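Local structure of putative nucleotide sugar epimerase/ dehydratase (Bordetella bronchiseptica, 2Q1S) at residues R258-L270 with F337-T350. The protein binds NADH and is probably a nucleotide-sugar epimerase or dehydratase of the short-chain dehydrogenase/reductase type, acting in O-antigen biosynthesis. Numbering follows the deposited sequence.
Sequences RDFIFVEDVANGL and FSADVSIDDGLRKT
Asp265 OD2 accepts the backbone N-H of Val341 on its syn lone pair, at 3.0 Å and 160°, and tethers the first turn of helix 263-276 to the loop entering helix 343-356. Two waters extend this grip: one is held by Asp265 OD2, Phe262 N and Val341 O, the other joins Asp265 OD1 to Asp340 N. Beside the carboxylate, Ala339 CB packs against Ile261 CD1 at 3.5 Å.

With CG anti to the backbone N (chi1 -175°), the ring of Phe262, the N-cap residue of helix 263-276, lies against Gly346 and Lys349 of helix 343-356. Gly346 CA makes a CH-pi contact over one face, 4.1 Å from the ring centroid, while Thr350 OG1 meets the ring edge in plane and Val341 CG1 and Lys349 CB approach obliquely. Farther along helix 263-276, Gly269 CA sits over a face of the Phe337 ring, 3.7 Å from its centroid.

In the second shell, Ser342 OG caps helix 343-356 through Asp345 N, Thr350 OG1 bonds back to Gly346 O, and Pro214 touches both Phe262 and Thr350. The turn from strand 257-262 into helix 263-276 is thus joined to segment 337-350 by one direct hydrogen bond and two waters at the buried Asp265 carboxylate, whose negative charge they probably stabilise, with aromatic-glycine packing at Phe262 and Phe337.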
ATOM      1  N   ARG A 258       7.670 -15.297 -22.088  1.00 55.80           N
ATOM      2  CA  ARG A 258       6.640 -14.356 -21.657  1.00 54.50           C
ATOM      3  C   ARG A 258       5.333 -14.555 -22.416  1.00 53.71           C
ATOM      4  O   ARG A 258       5.336 -15.066 -23.541  1.00 54.37           O
ATOM      5  CB  ARG A 258       7.154 -12.942 -21.845  1.00 54.30           C
ATOM      6  CG  ARG A 258       8.440 -12.687 -21.063  1.00 54.91           C
ATOM      7  CD  ARG A 258       8.674 -11.217 -20.930  1.00 59.02           C
ATOM      8  NE  ARG A 258      10.066 -10.924 -20.600  1.00 61.81           N
ATOM      9  CZ  ARG A 258      10.528  -9.702 -20.365  1.00 63.04           C
ATOM     10  NH1 ARG A 258       9.708  -8.661 -20.402  1.00 64.93           N
ATOM     11  NH2 ARG A 258      11.807  -9.525 -20.087  1.00 65.70           N
ATOM     12  N   ASP A 259       4.220 -14.153 -21.795  1.00 51.98           N
ATOM     13  CA  ASP A 259       2.923 -14.182 -22.446  0.50 51.42           C
ATOM     14  C   ASP A 259       2.671 -12.792 -23.034  1.00 50.39           C
ATOM     15  O   ASP A 259       2.017 -11.963 -22.408  1.00 50.77           O
ATOM     16  CB  ASP A 259       1.849 -14.578 -21.411  0.50 51.90           C
ATOM     17  CG  ASP A 259       0.434 -14.555 -21.968  0.50 53.37           C
ATOM     18  OD1 ASP A 259       0.183 -13.800 -22.934  0.50 56.48           O
ATOM     19  OD2 ASP A 259      -0.442 -15.259 -21.415  0.50 55.78           O
ATOM     20  N   PHE A 260       3.226 -12.521 -24.213  1.00 48.61           N
ATOM     21  CA  PHE A 260       3.050 -11.205 -24.827  1.00 47.56           C
ATOM     22  C   PHE A 260       1.602 -11.049 -25.274  1.00 47.70           C
ATOM     23  O   PHE A 260       0.961 -12.030 -25.692  1.00 49.07           O
ATOM     24  CB  PHE A 260       3.980 -11.025 -26.033  1.00 46.85           C
ATOM     25  CG  PHE A 260       5.439 -11.015 -25.672  1.00 44.71           C
ATOM     26  CD1 PHE A 260       6.025  -9.879 -25.141  1.00 45.05           C
ATOM     27  CD2 PHE A 260       6.227 -12.161 -25.852  1.00 44.48           C
ATOM     28  CE1 PHE A 260       7.380  -9.871 -24.787  1.00 44.01           C
ATOM     29  CE2 PHE A 260       7.575 -12.162 -25.499  1.00 45.03           C
ATOM     30  CZ  PHE A 260       8.153 -11.009 -24.967  1.00 45.18           C
ATOM     31  N   ILE A 261       1.106  -9.817 -25.196  1.00 47.42           N
ATOM     32  CA  ILE A 261      -0.251  -9.497 -25.656  1.00 45.66           C
ATOM     33  C   ILE A 261      -0.222  -8.173 -26.414  1.00 44.82           C
ATOM     34  O   ILE A 261       0.409  -7.217 -25.977  1.00 44.83           O
ATOM     35  CB  ILE A 261      -1.290  -9.469 -24.492  1.00 45.36           C
ATOM     36  CG1 ILE A 261      -2.708  -9.205 -25.034  1.00 44.97           C
ATOM     37  CG2 ILE A 261      -0.858  -8.477 -23.371  1.00 46.39           C
ATOM     38  CD1 ILE A 261      -3.811  -9.362 -24.024  1.00 43.67           C
ATOM     39  N   PHE A 262      -0.897  -8.135 -27.567  1.00 44.62           N
ATOM     40  CA  PHE A 262      -0.853  -6.950 -28.427  1.00 43.51           C
ATOM     41  C   PHE A 262      -1.723  -5.848 -27.831  1.00 42.99           C
ATOM     42  O   PHE A 262      -2.810  -6.127 -27.315  1.00 43.38           O
ATOM     43  CB  PHE A 262      -1.319  -7.343 -29.834  1.00 42.98           C
ATOM     44  CG  PHE A 262      -1.206  -6.252 -30.869  1.00 42.29           C
ATOM     45  CD1 PHE A 262       0.018  -5.682 -31.181  1.00 42.83           C
ATOM     46  CD2 PHE A 262      -2.353  -5.813 -31.552  1.00 41.06           C
ATOM     47  CE1 PHE A 262       0.112  -4.701 -32.182  1.00 44.45           C
ATOM     48  CE2 PHE A 262      -2.269  -4.807 -32.547  1.00 42.14           C
ATOM     49  CZ  PHE A 262      -1.038  -4.241 -32.839  1.00 41.80           C
ATOM     50  N   VAL A 263      -1.280  -4.606 -27.966  1.00 42.82           N
ATOM     51  CA  VAL A 263      -1.893  -3.515 -27.226  1.00 42.28           C
ATOM     52  C   VAL A 263      -3.362  -3.266 -27.630  1.00 41.84           C
ATOM     53  O   VAL A 263      -4.173  -2.922 -26.788  1.00 41.67           O
ATOM     54  CB  VAL A 263      -1.059  -2.208 -27.363  1.00 41.26           C
ATOM     55  CG1 VAL A 263      -1.058  -1.652 -28.841  1.00 40.50           C
ATOM     56  CG2 VAL A 263      -1.502  -1.162 -26.362  1.00 40.21           C
ATOM     57  N   GLU A 264      -3.715  -3.473 -28.895  1.00 43.02           N
ATOM     58  CA  GLU A 264      -5.104  -3.306 -29.295  1.00 42.08           C
ATOM     59  C   GLU A 264      -6.019  -4.334 -28.644  1.00 41.48           C
ATOM     60  O   GLU A 264      -7.169  -4.029 -28.373  1.00 40.40           O
ATOM     61  CB  GLU A 264      -5.217  -3.350 -30.824  1.00 42.91           C
ATOM     62  CG  GLU A 264      -4.405  -2.180 -31.480  1.00 41.73           C
ATOM     63  CD  GLU A 264      -4.467  -2.128 -33.003  1.00 44.34           C
ATOM     64  OE1 GLU A 264      -5.294  -2.851 -33.612  1.00 46.89           O
ATOM     65  OE2 GLU A 264      -3.671  -1.340 -33.586  1.00 47.58           O
ATOM     66  N   ASP A 265      -5.511  -5.543 -28.393  1.00 41.19           N
ATOM     67  CA  ASP A 265      -6.261  -6.533 -27.612  1.00 41.88           C
ATOM     68  C   ASP A 265      -6.421  -6.040 -26.161  1.00 41.73           C
ATOM     69  O   ASP A 265      -7.502  -6.190 -25.588  1.00 42.91           O
ATOM     70  CB  ASP A 265      -5.589  -7.909 -27.612  1.00 42.69           C
ATOM     71  CG  ASP A 265      -5.835  -8.697 -28.925  1.00 42.57           C
ATOM     72  OD1 ASP A 265      -6.791  -8.387 -29.686  1.00 44.84           O
ATOM     73  OD2 ASP A 265      -5.062  -9.645 -29.164  1.00 44.49           O
ATOM     74  N   VAL A 266      -5.369  -5.464 -25.588  1.00 40.39           N
ATOM     75  CA  VAL A 266      -5.467  -4.936 -24.221  1.00 41.15           C
ATOM     76  C   VAL A 266      -6.519  -3.817 -24.192  1.00 41.65           C
ATOM     77  O   VAL A 266      -7.343  -3.783 -23.273  1.00 42.43           O
ATOM     78  CB  VAL A 266      -4.091  -4.452 -23.692  1.00 41.47           C
ATOM     79  CG1 VAL A 266      -4.276  -3.676 -22.357  1.00 43.53           C
ATOM     80  CG2 VAL A 266      -3.141  -5.635 -23.558  1.00 43.20           C
ATOM     81  N   ALA A 267      -6.477  -2.876 -25.147  1.00 41.09           N
ATOM     82  CA  ALA A 267      -7.518  -1.842 -25.184  1.00 40.62           C
ATOM     83  C   ALA A 267      -8.946  -2.435 -25.227  1.00 40.76           C
ATOM     84  O   ALA A 267      -9.824  -2.013 -24.465  1.00 40.65           O
ATOM     85  CB  ALA A 267      -7.301  -0.860 -26.307  1.00 40.70           C
ATOM     86  N   ASN A 268      -9.164  -3.437 -26.084  1.00 39.85           N
ATOM     87  CA  ASN A 268     -10.463  -4.075 -26.114  1.00 40.25           C
ATOM     88  C   ASN A 268     -10.813  -4.811 -24.811  1.00 39.81           C
ATOM     89  O   ASN A 268     -11.974  -4.833 -24.412  1.00 41.91           O
ATOM     90  CB  ASN A 268     -10.597  -4.993 -27.334  1.00 39.62           C
ATOM     91  CG  ASN A 268     -10.763  -4.206 -28.613  1.00 41.13           C
ATOM     92  OD1 ASN A 268     -11.469  -3.192 -28.629  1.00 43.15           O
ATOM     93  ND2 ASN A 268     -10.128  -4.663 -29.693  1.00 43.50           N
ATOM     94  N   GLY A 269      -9.813  -5.423 -24.186  1.00 40.29           N
ATOM     95  CA  GLY A 269      -9.985  -6.075 -22.864  1.00 41.37           C
ATOM     96  C   GLY A 269     -10.421  -5.083 -21.798  1.00 40.11           C
ATOM     97  O   GLY A 269     -11.363  -5.360 -21.047  1.00 42.11           O
ATOM     98  N   LEU A 270      -9.777  -3.907 -21.780  1.00 40.45           N
ATOM     99  CA  LEU A 270     -10.135  -2.862 -20.833  1.00 39.38           C
ATOM    100  C   LEU A 270     -11.563  -2.373 -21.093  1.00 39.28           C
ATOM    101  O   LEU A 270     -12.345  -2.189 -20.155  1.00 39.67           O
ATOM    102  CB  LEU A 270      -9.174  -1.676 -20.982  1.00 38.23           C
ATOM    103  CG  LEU A 270      -7.746  -1.888 -20.440  1.00 40.11           C
ATOM    104  CD1 LEU A 270      -6.865  -0.817 -20.955  1.00 40.58           C
ATOM    105  CD2 LEU A 270      -7.728  -1.884 -18.880  1.00 42.85           C
ATOM    106  N   PHE A 337     -14.476 -11.914 -24.100  1.00 51.20           N
ATOM    107  CA  PHE A 337     -13.225 -11.355 -24.590  1.00 51.67           C
ATOM    108  C   PHE A 337     -12.136 -12.421 -24.768  1.00 53.21           C
ATOM    109  O   PHE A 337     -11.928 -13.232 -23.868  1.00 54.53           O
ATOM    110  CB  PHE A 337     -12.719 -10.239 -23.659  1.00 50.44           C
ATOM    111  CG  PHE A 337     -11.320  -9.817 -23.975  1.00 51.47           C
ATOM    112  CD1 PHE A 337     -11.069  -8.890 -24.981  1.00 50.37           C
ATOM    113  CD2 PHE A 337     -10.248 -10.402 -23.329  1.00 53.75           C
ATOM    114  CE1 PHE A 337      -9.773  -8.532 -25.300  1.00 50.00           C
ATOM    115  CE2 PHE A 337      -8.950 -10.040 -23.640  1.00 52.82           C
ATOM    116  CZ  PHE A 337      -8.715  -9.103 -24.634  1.00 51.68           C
ATOM    117  N   SER A 338     -11.476 -12.435 -25.943  1.00 53.70           N
ATOM    118  CA  SER A 338     -10.233 -13.211 -26.164  1.00 54.78           C
ATOM    119  C   SER A 338      -9.214 -12.345 -26.923  1.00 55.34           C
ATOM    120  O   SER A 338      -9.571 -11.591 -27.838  1.00 55.39           O
ATOM    121  CB  SER A 338     -10.477 -14.541 -26.891  1.00 55.79           C
ATOM    122  OG  SER A 338     -11.213 -14.284 -28.035  1.00 58.61           O
ATOM    123  N   ALA A 339      -7.949 -12.438 -26.519  1.00 55.35           N
ATOM    124  CA  ALA A 339      -6.860 -11.706 -27.170  1.00 55.46           C
ATOM    125  C   ALA A 339      -6.264 -12.603 -28.264  1.00 56.60           C
ATOM    126  O   ALA A 339      -5.387 -13.428 -27.987  1.00 57.67           O
ATOM    127  CB  ALA A 339      -5.822 -11.334 -26.151  1.00 56.33           C
ATOM    128  N   ASP A 340      -6.754 -12.424 -29.494  1.00 54.69           N
ATOM    129  CA  ASP A 340      -6.470 -13.319 -30.632  1.00 54.55           C
ATOM    130  C   ASP A 340      -5.380 -12.850 -31.623  1.00 53.69           C
ATOM    131  O   ASP A 340      -5.080 -13.557 -32.593  1.00 54.01           O
ATOM    132  CB  ASP A 340      -7.784 -13.633 -31.360  1.00 54.65           C
ATOM    133  CG  ASP A 340      -8.768 -14.389 -30.476  1.00 56.24           C
ATOM    134  OD1 ASP A 340      -8.316 -15.009 -29.487  1.00 61.44           O
ATOM    135  OD2 ASP A 340      -9.984 -14.378 -30.772  1.00 58.62           O
ATOM    136  N   VAL A 341      -4.780 -11.681 -31.390  1.00 52.61           N
ATOM    137  CA  VAL A 341      -3.688 -11.216 -32.266  1.00 51.35           C
ATOM    138  C   VAL A 341      -2.408 -12.017 -31.974  1.00 51.23           C
ATOM    139  O   VAL A 341      -1.868 -11.983 -30.856  1.00 51.45           O
ATOM    140  CB  VAL A 341      -3.434  -9.676 -32.181  1.00 50.70           C
ATOM    141  CG1 VAL A 341      -2.280  -9.239 -33.090  1.00 49.11           C
ATOM    142  CG2 VAL A 341      -4.701  -8.887 -32.524  1.00 50.92           C
ATOM    143  N   SER A 342      -1.931 -12.739 -32.989  1.00 50.06           N
ATOM    144  CA  SER A 342      -0.760 -13.586 -32.820  1.00 49.88           C
ATOM    145  C   SER A 342       0.491 -12.756 -32.702  1.00 48.53           C
ATOM    146  O   SER A 342       0.510 -11.598 -33.115  1.00 48.66           O
ATOM    147  CB  SER A 342      -0.608 -14.517 -34.013  1.00 50.38           C
ATOM    148  OG  SER A 342      -0.339 -13.774 -35.188  1.00 50.00           O
ATOM    149  N   ILE A 343       1.530 -13.346 -32.115  1.00 48.01           N
ATOM    150  CA  ILE A 343       2.822 -12.680 -31.971  1.00 47.70           C
ATOM    151  C   ILE A 343       3.381 -12.260 -33.353  1.00 46.84           C
ATOM    152  O   ILE A 343       3.958 -11.181 -33.488  1.00 46.13           O
ATOM    153  CB  ILE A 343       3.846 -13.544 -31.128  1.00 47.92           C
ATOM    154  CG1 ILE A 343       5.067 -12.699 -30.676  1.00 46.77           C
ATOM    155  CG2 ILE A 343       4.218 -14.860 -31.838  1.00 48.53           C
ATOM    156  CD1 ILE A 343       4.750 -11.377 -30.008  1.00 50.44           C
ATOM    157  N   ASP A 344       3.162 -13.083 -34.375  1.00 47.01           N
ATOM    158  CA  ASP A 344       3.569 -12.724 -35.731  1.00 46.35           C
ATOM    159  C   ASP A 344       2.831 -11.506 -36.289  1.00 45.46           C
ATOM    160  O   ASP A 344       3.457 -10.570 -36.777  1.00 45.65           O
ATOM    161  CB  ASP A 344       3.428 -13.917 -36.672  1.00 47.07           C
ATOM    162  CG  ASP A 344       4.473 -14.989 -36.408  1.00 49.62           C
ATOM    163  OD1 ASP A 344       5.598 -14.644 -35.987  1.00 53.74           O
ATOM    164  OD2 ASP A 344       4.171 -16.179 -36.616  1.00 53.78           O
ATOM    165  N   ASP A 345       1.504 -11.508 -36.215  1.00 44.27           N
ATOM    166  CA  ASP A 345       0.736 -10.367 -36.720  1.00 43.42           C
ATOM    167  C   ASP A 345       0.996  -9.083 -35.922  1.00 42.99           C
ATOM    168  O   ASP A 345       1.170  -8.000 -36.512  1.00 42.71           O
ATOM    169  CB  ASP A 345      -0.764 -10.692 -36.817  1.00 43.83           C
ATOM    170  CG  ASP A 345      -1.059 -11.912 -37.710  1.00 45.64           C
ATOM    171  OD1 ASP A 345      -0.195 -12.304 -38.541  1.00 46.61           O
ATOM    172  OD2 ASP A 345      -2.178 -12.471 -37.598  1.00 48.74           O
ATOM    173  N   GLY A 346       1.065  -9.205 -34.591  1.00 41.52           N
ATOM    174  CA  GLY A 346       1.249  -8.030 -33.724  1.00 41.11           C
ATOM    175  C   GLY A 346       2.613  -7.396 -33.943  1.00 39.97           C
ATOM    176  O   GLY A 346       2.765  -6.157 -34.018  1.00 40.40           O
ATOM    177  N   LEU A 347       3.615  -8.247 -34.108  1.00 40.23           N
ATOM    178  CA  LEU A 347       4.974  -7.773 -34.401  1.00 39.23           C
ATOM    179  C   LEU A 347       5.091  -7.028 -35.745  1.00 38.24           C
ATOM    180  O   LEU A 347       5.710  -5.986 -35.808  1.00 38.11           O
ATOM    181  CB  LEU A 347       5.991  -8.913 -34.316  1.00 40.17           C
ATOM    182  CG  LEU A 347       6.479  -9.444 -32.956  1.00 41.39           C
ATOM    183  CD1 LEU A 347       7.404 -10.653 -33.120  1.00 39.77           C
ATOM    184  CD2 LEU A 347       7.123  -8.344 -32.088  1.00 40.92           C
ATOM    185  N   ARG A 348       4.476  -7.559 -36.803  1.00 37.35           N
ATOM    186  CA  ARG A 348       4.420  -6.837 -38.089  1.00 36.67           C
ATOM    187  C   ARG A 348       3.802  -5.460 -37.948  1.00 35.98           C
ATOM    188  O   ARG A 348       4.362  -4.473 -38.430  1.00 35.22           O
ATOM    189  CB  ARG A 348       3.668  -7.655 -39.149  1.00 36.40           C
ATOM    190  CG  ARG A 348       4.473  -8.793 -39.698  1.00 37.88           C
ATOM    191  CD  ARG A 348       3.686  -9.596 -40.708  1.00 39.23           C
ATOM    192  NE  ARG A 348       4.385 -10.829 -41.052  1.00 39.99           N
ATOM    193  N   LYS A 349       2.659  -5.384 -37.265  1.00 35.60           N
ATOM    194  CA  LYS A 349       1.993  -4.112 -37.037  1.00 36.72           C
ATOM    195  C   LYS A 349       2.881  -3.135 -36.265  1.00 36.78           C
ATOM    196  O   LYS A 349       2.946  -1.957 -36.590  1.00 37.46           O
ATOM    197  CB  LYS A 349       0.645  -4.311 -36.331  1.00 37.00           C
ATOM    198  CG  LYS A 349      -0.451  -4.766 -37.282  1.00 38.16           C
ATOM    199  CD  LYS A 349      -1.692  -5.255 -36.557  1.00 40.93           C
ATOM    200  CE  LYS A 349      -2.836  -5.610 -37.529  1.00 41.79           C
ATOM    201  NZ  LYS A 349      -3.866  -6.443 -36.840  1.00 46.44           N
ATOM    202  N   THR A 350       3.536  -3.634 -35.217  1.00 37.10           N
ATOM    203  CA  THR A 350       4.437  -2.823 -34.396  1.00 36.83           C
ATOM    204  C   THR A 350       5.651  -2.315 -35.151  1.00 36.70           C
ATOM    205  O   THR A 350       5.979  -1.127 -35.073  1.00 36.89           O
ATOM    206  CB  THR A 350       4.875  -3.623 -33.150  1.00 36.88           C
ATOM    207  OG1 THR A 350       3.710  -4.118 -32.501  1.00 36.97           O
ATOM    208  CG2 THR A 350       5.638  -2.733 -32.165  1.00 39.15           C
TER
HETATM  209  O   HOH W   1      -2.500 -10.410 -28.419  1.00 33.75           O
HETATM  210  O   HOH W   2      -7.962 -10.259 -31.077  1.00 44.03           O